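Local structure of lipoprotein (Shewanella oneidensis, 3LHN) at residues A[47-50]-A[56-59]; A[60-63]-A[67-70]. The protein is of unknown function but belongs to the NlpE lipoproteins and has a calycin-type barrel that may bind lipid or another ligand. All coordinates share one frame; numbering follows the deposited sequence.

How the contacts relate
Both contacts pair neighbouring strands of one antiparallel barrel, and strand 56-64 serves in each. Contact 1 joins the start of that strand to strand 44-51, and its centre lies about 8 Å from the centre of the chain. Contact 2 joins the later part to strand 69-79, with its centre about 16 Å from that of the chain. The two contact centres are about 14 Å apart. They meet where Thr48 O probably accepts a hydrogen bond from Lys60 N, at 2.8 Å. Contact 1 is more central, with Thr47, Leu49, Phe57 and Leu59 turned inward and Thr48, Thr50 and Glu58 outward. In contact 2 isoleucines and Glu68 meet on one face, Tyr63 and Ser69 on the other. Its ladder continues through Ile70 into a second subunit.

Contact 1: A[47-50]-A[56-59]; sequences TTLT and SFEL
Thr50 and Glu58 form an antiparallel hydrogen-bonded pair. Thr50 N donates to Glu58 O at 2.9 Å, and Glu58 N returns the bond to Thr50 O at 3.0 Å. Leu49 and Leu59 make the adjacent non-hydrogen-bonded pair. The segments belong to a beta hairpin of the antiparallel barrel, as in the calycin clan, and their axes come within 4.8 Å. Leu59 CA also sends a CH...O contact to Thr48 O. Thr47, Leu49, Phe57 and Leu59 share the inner face. In Leu59, chi1 of 173° and chi2 of 67° together put CD1 3.6 Å from Thr47 CG2 and near Leu49 CB. Leu49 CD1 lies 3.8 Å from CD2 of the Phe57 ring. Leu88 of strand 85-88 packs on Leu49 and Phe57, and Leu121 of strand 120-123 on Thr47 and Leu49, which places this face in the barrel interior. Thr47 OG1 is hydrogen-bonded to Ile45 O, which gives the hydroxyl of this buried residue a partner. The other face carries Thr48, Thr50 and Glu58. Here a water donates to Glu58 O, which already accepts Thr50 N, and the same water is hydrogen-bonded to Thr50 OG1 at 2.8 Å.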
ATOM      1  N   THR A  47       6.133  -4.082 -16.046  1.00  8.27           N
ATOM      2  CA  THR A  47       5.358  -5.193 -15.516  1.00  8.61           C
ATOM      3  C   THR A  47       5.223  -6.346 -16.478  1.00  7.90           C
ATOM      4  O   THR A  47       4.961  -6.147 -17.663  1.00  9.08           O
ATOM      5  CB  THR A  47       3.938  -4.673 -15.188  1.00 10.64           C
ATOM      6  OG1 THR A  47       4.045  -3.630 -14.224  1.00 11.99           O
ATOM      7  CG2 THR A  47       2.997  -5.804 -14.662  1.00 11.48           C
ATOM      8  N   THR A  48       5.398  -7.549 -15.985  1.00  7.66           N
ATOM      9  CA  THR A  48       5.182  -8.804 -16.732  1.00  7.60           C
ATOM     10  C   THR A  48       4.311  -9.680 -15.856  1.00  8.33           C
ATOM     11  O   THR A  48       4.680 -10.018 -14.722  1.00  8.75           O
ATOM     12  CB  THR A  48       6.518  -9.519 -17.041  1.00  9.79           C
ATOM     13  OG1 THR A  48       7.439  -8.602 -17.672  1.00 11.64           O
ATOM     14  CG2 THR A  48       6.271 -10.734 -17.942  1.00 10.75           C
ATOM     15  N   LEU A  49       3.098  -9.970 -16.323  1.00  6.91           N
ATOM     16  CA  LEU A  49       2.117 -10.771 -15.558  1.00  7.18           C
ATOM     17  C   LEU A  49       1.785 -11.987 -16.389  1.00  7.14           C
ATOM     18  O   LEU A  49       1.307 -11.883 -17.509  1.00  7.25           O
ATOM     19  CB  LEU A  49       0.893  -9.926 -15.264  1.00  7.87           C
ATOM     20  CG  LEU A  49      -0.262 -10.629 -14.580  1.00  8.41           C
ATOM     21  CD1 LEU A  49       0.176 -11.362 -13.269  1.00  8.28           C
ATOM     22  CD2 LEU A  49      -1.361  -9.596 -14.259  1.00  9.13           C
ATOM     23  N   THR A  50       2.059 -13.150 -15.801  1.00  6.48           N
ATOM     24  CA  THR A  50       1.871 -14.464 -16.429  1.00  7.64           C
ATOM     25  C   THR A  50       0.715 -15.159 -15.720  1.00  6.75           C
ATOM     26  O   THR A  50       0.780 -15.384 -14.522  1.00  7.52           O
ATOM     27  CB  THR A  50       3.123 -15.326 -16.385  1.00  8.31           C
ATOM     28  OG1 THR A  50       4.183 -14.619 -17.021  1.00 10.19           O
ATOM     29  CG2 THR A  50       2.897 -16.618 -17.119  1.00  9.58           C
ATOM     30  N   SER A  56      -3.239 -19.768 -11.362  1.00  8.06           N
ATOM     31  CA  SER A  56      -2.021 -19.355 -10.681  1.00  8.29           C
ATOM     32  C   SER A  56      -1.381 -18.269 -11.540  1.00  8.17           C
ATOM     33  O   SER A  56      -1.615 -18.164 -12.759  1.00  7.77           O
ATOM     34  CB  SER A  56      -1.087 -20.514 -10.408  1.00  9.60           C
ATOM     35  OG  SER A  56      -0.587 -21.063 -11.552  1.00 12.44           O
ATOM     36  N   PHE A  57      -0.594 -17.426 -10.893  1.00  8.34           N
ATOM     37  CA  PHE A  57       0.077 -16.356 -11.603  1.00  7.48           C
ATOM     38  C   PHE A  57       1.475 -16.122 -11.097  1.00  7.45           C
ATOM     39  O   PHE A  57       1.803 -16.442  -9.959  1.00  7.35           O
ATOM     40  CB  PHE A  57      -0.660 -15.013 -11.541  1.00  7.33           C
ATOM     41  CG  PHE A  57      -0.538 -14.298 -10.218  1.00  7.33           C
ATOM     42  CD1 PHE A  57      -1.349 -14.659  -9.130  1.00  7.59           C
ATOM     43  CD2 PHE A  57       0.410 -13.326 -10.031  1.00  7.74           C
ATOM     44  CE1 PHE A  57      -1.199 -14.071  -7.950  1.00  8.11           C
ATOM     45  CE2 PHE A  57       0.577 -12.724  -8.789  1.00  8.84           C
ATOM     46  CZ  PHE A  57      -0.246 -13.085  -7.743  1.00  8.05           C
ATOM     47  N   GLU A  58       2.262 -15.464 -11.956  1.00  7.03           N
ATOM     48  CA  GLU A  58       3.581 -14.920 -11.584  1.00  8.79           C
ATOM     49  C   GLU A  58       3.678 -13.498 -12.079  1.00  8.50           C
ATOM     50  O   GLU A  58       3.343 -13.245 -13.236  1.00  9.07           O
ATOM     51  CB  GLU A  58       4.710 -15.781 -12.153  1.00 12.48           C
ATOM     52  CG  GLU A  58       4.823 -17.188 -11.619  1.00 17.89           C
ATOM     53  CD  GLU A  58       6.202 -17.815 -11.865  1.00 23.26           C
ATOM     54  OE1 GLU A  58       6.994 -17.274 -12.691  1.00 26.50           O
ATOM     55  OE2 GLU A  58       6.511 -18.833 -11.171  1.00 27.63           O
ATOM     56  N   LEU A  59       4.106 -12.575 -11.223  1.00  9.15           N
ATOM     57  CA  LEU A  59       4.173 -11.169 -11.561  1.00  9.31           C
ATOM     58  C   LEU A  59       5.608 -10.724 -11.346  1.00 10.27           C
ATOM     59  O   LEU A  59       6.230 -11.075 -10.306  1.00  9.93           O
ATOM     60  CB  LEU A  59       3.242 -10.372 -10.664  1.00 11.58           C
ATOM     61  CG  LEU A  59       3.262  -8.856 -10.725  1.00 12.74           C
ATOM     62  CD1 LEU A  59       2.755  -8.326 -12.074  1.00 13.73           C
ATOM     63  CD2 LEU A  59       2.441  -8.219  -9.541  1.00 15.74           C
TER
HETATM   64  O   HOH W   1       5.643 -13.083 -15.202  1.00 12.93           O

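Contact 2: A[60-63]-A[67-70]; sequences KSIY and DESI
Tyr63 and Ser69 hold the backbones together as an antiparallel hydrogen-bonded pair. Tyr63 N donates to Ser69 O at 2.9 Å, while the return bond from Ser69 N to Tyr63 O is weak at 3.3 Å. CH...O contacts add to them. Glu68 CA approaches Tyr63 O at 3.2 Å, and Ile70 CA faces Ser61 O. The bonds lie next to the turn of the hairpin between strands 56-64 and 69-79 of the antiparallel barrel, as in calycin-type folds. The apolar contacts lie on the face of Ile62 and Ile70. The two isoleucine side chains lie alongside each other and head in one direction, with the CG1 atoms 4.2 Å apart. With chi1 at 179° the Glu68 chain leaves opposite its own N, and its carboxylate end crosses Ile62, with Glu68 CD 3.6 Å from Ile62 CG2. On the Tyr63 face, Ser69 OG lies 3.5 Å from Tyr63 CB and meets the ring obliquely. Beyond the segments, the Tyr63 ring meets that of Phe71, and its side chain touches Cys39 and Cys42 of the disulfide. Ile70 pairs with a strand of a second subunit, and Ser89 of that subunit packs on Asp67 and Ser69.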
ATOM      1  N   LYS A  60       6.202 -10.069 -12.340  0.70  9.48           N
ATOM      2  CA  LYS A  60       7.455  -9.364 -12.151  0.70  9.71           C
ATOM      3  C   LYS A  60       7.177  -7.881 -12.354  0.70  9.42           C
ATOM      4  O   LYS A  60       6.530  -7.459 -13.329  0.70  9.40           O
ATOM      5  CB  LYS A  60       8.525  -9.861 -13.105  0.70  9.98           C
ATOM      6  CG  LYS A  60       9.826  -9.070 -12.977  0.70 12.11           C
ATOM      7  CD  LYS A  60      10.815  -9.579 -14.022  0.70 14.58           C
ATOM      8  CE  LYS A  60      12.218  -9.154 -13.760  0.70 15.94           C
ATOM      9  NZ  LYS A  60      13.027  -9.714 -14.909  0.70 18.97           N
ATOM     10  N   SER A  61       7.718  -7.084 -11.465  1.00  9.78           N
ATOM     11  CA  SER A  61       7.531  -5.615 -11.494  1.00  9.34           C
ATOM     12  C   SER A  61       8.880  -4.964 -11.288  1.00 10.57           C
ATOM     13  O   SER A  61       9.448  -5.131 -10.220  1.00 12.21           O
ATOM     14  CB  SER A  61       6.617  -5.137 -10.363  1.00 11.33           C
ATOM     15  OG  SER A  61       5.327  -5.763 -10.402  1.00 13.73           O
ATOM     16  N   ILE A  62       9.420  -4.281 -12.295  1.00  9.35           N
ATOM     17  CA  ILE A  62      10.639  -3.501 -12.127  1.00 10.04           C
ATOM     18  C   ILE A  62      10.244  -2.060 -11.931  1.00  9.47           C
ATOM     19  O   ILE A  62       9.642  -1.405 -12.816  1.00  9.21           O
ATOM     20  CB  ILE A  62      11.560  -3.603 -13.334  1.00 11.75           C
ATOM     21  CG1 ILE A  62      11.810  -5.101 -13.638  1.00 14.10           C
ATOM     22  CG2 ILE A  62      12.839  -2.809 -13.134  1.00 12.37           C
ATOM     23  CD1 ILE A  62      12.758  -5.305 -14.805  1.00 17.95           C
ATOM     24  N   TYR A  63      10.524  -1.558 -10.725  1.00  9.15           N
ATOM     25  CA  TYR A  63      10.274  -0.174 -10.393  1.00  9.05           C
ATOM     26  C   TYR A  63      11.435   0.641 -10.940  1.00  9.58           C
ATOM     27  O   TYR A  63      12.558   0.604 -10.432  1.00 11.32           O
ATOM     28  CB  TYR A  63      10.075  -0.026  -8.891  1.00  9.29           C
ATOM     29  CG  TYR A  63       8.768  -0.593  -8.432  1.00 10.66           C
ATOM     30  CD1 TYR A  63       8.566  -1.953  -8.213  1.00 11.95           C
ATOM     31  CD2 TYR A  63       7.683   0.231  -8.236  1.00 12.17           C
ATOM     32  CE1 TYR A  63       7.306  -2.452  -7.825  1.00 13.15           C
ATOM     33  CE2 TYR A  63       6.460  -0.256  -7.847  1.00 13.41           C
ATOM     34  CZ  TYR A  63       6.266  -1.587  -7.642  1.00 14.40           C
ATOM     35  OH  TYR A  63       5.012  -2.027  -7.257  1.00 17.19           O
ATOM     36  N   ASP A  67      16.518   4.748  -8.470  1.00 17.56           N
ATOM     37  CA  ASP A  67      16.587   3.770  -7.384  1.00 18.07           C
ATOM     38  C   ASP A  67      15.840   2.466  -7.742  1.00 18.30           C
ATOM     39  O   ASP A  67      14.834   2.144  -7.122  1.00 21.14           O
ATOM     40  CB  ASP A  67      15.961   4.374  -6.132  1.00 20.21           C
ATOM     41  CG  ASP A  67      16.080   3.463  -4.931  1.00 22.67           C
ATOM     42  OD1 ASP A  67      16.962   2.570  -4.965  1.00 25.06           O
ATOM     43  OD2 ASP A  67      15.321   3.653  -3.947  1.00 23.96           O
ATOM     44  N   GLU A  68      16.362   1.712  -8.688  1.00 15.86           N
ATOM     45  CA  GLU A  68      15.568   0.593  -9.239  1.00 16.68           C
ATOM     46  C   GLU A  68      15.430  -0.554  -8.264  1.00 13.55           C
ATOM     47  O   GLU A  68      16.358  -0.843  -7.499  1.00 13.22           O
ATOM     48  CB  GLU A  68      16.202   0.129 -10.546  1.00 19.67           C
ATOM     49  CG  GLU A  68      15.507  -1.004 -11.174  1.00 23.15           C
ATOM     50  CD  GLU A  68      16.095  -1.396 -12.489  1.00 26.02           C
ATOM     51  OE1 GLU A  68      16.050  -0.559 -13.431  1.00 29.71           O
ATOM     52  OE2 GLU A  68      16.532  -2.565 -12.581  1.00 29.28           O
ATOM     53  N   SER A  69      14.275  -1.205  -8.264  1.00 10.87           N
ATOM     54  CA  SER A  69      14.072  -2.413  -7.511  1.00 10.96           C
ATOM     55  C   SER A  69      13.244  -3.356  -8.327  1.00  9.66           C
ATOM     56  O   SER A  69      12.578  -2.929  -9.270  1.00 10.40           O
ATOM     57  CB  SER A  69      13.338  -2.127  -6.229  1.00 11.33           C
ATOM     58  OG  SER A  69      12.172  -1.404  -6.436  1.00 14.80           O
ATOM     59  N   ILE A  70      13.279  -4.622  -7.949  1.00  8.80           N
ATOM     60  CA  ILE A  70      12.562  -5.654  -8.659  1.00  9.16           C
ATOM     61  C   ILE A  70      11.738  -6.487  -7.714  1.00 10.12           C
ATOM     62  O   ILE A  70      12.247  -7.029  -6.721  1.00  9.24           O
ATOM     63  CB  ILE A  70      13.520  -6.560  -9.412  1.00 11.43           C
ATOM     64  CG1 ILE A  70      14.367  -5.714 -10.407  1.00 15.08           C
ATOM     65  CG2 ILE A  70      12.736  -7.715 -10.091  1.00 11.51           C
ATOM     66  CD1 ILE A  70      15.320  -6.537 -11.326  1.00 18.70           C
TER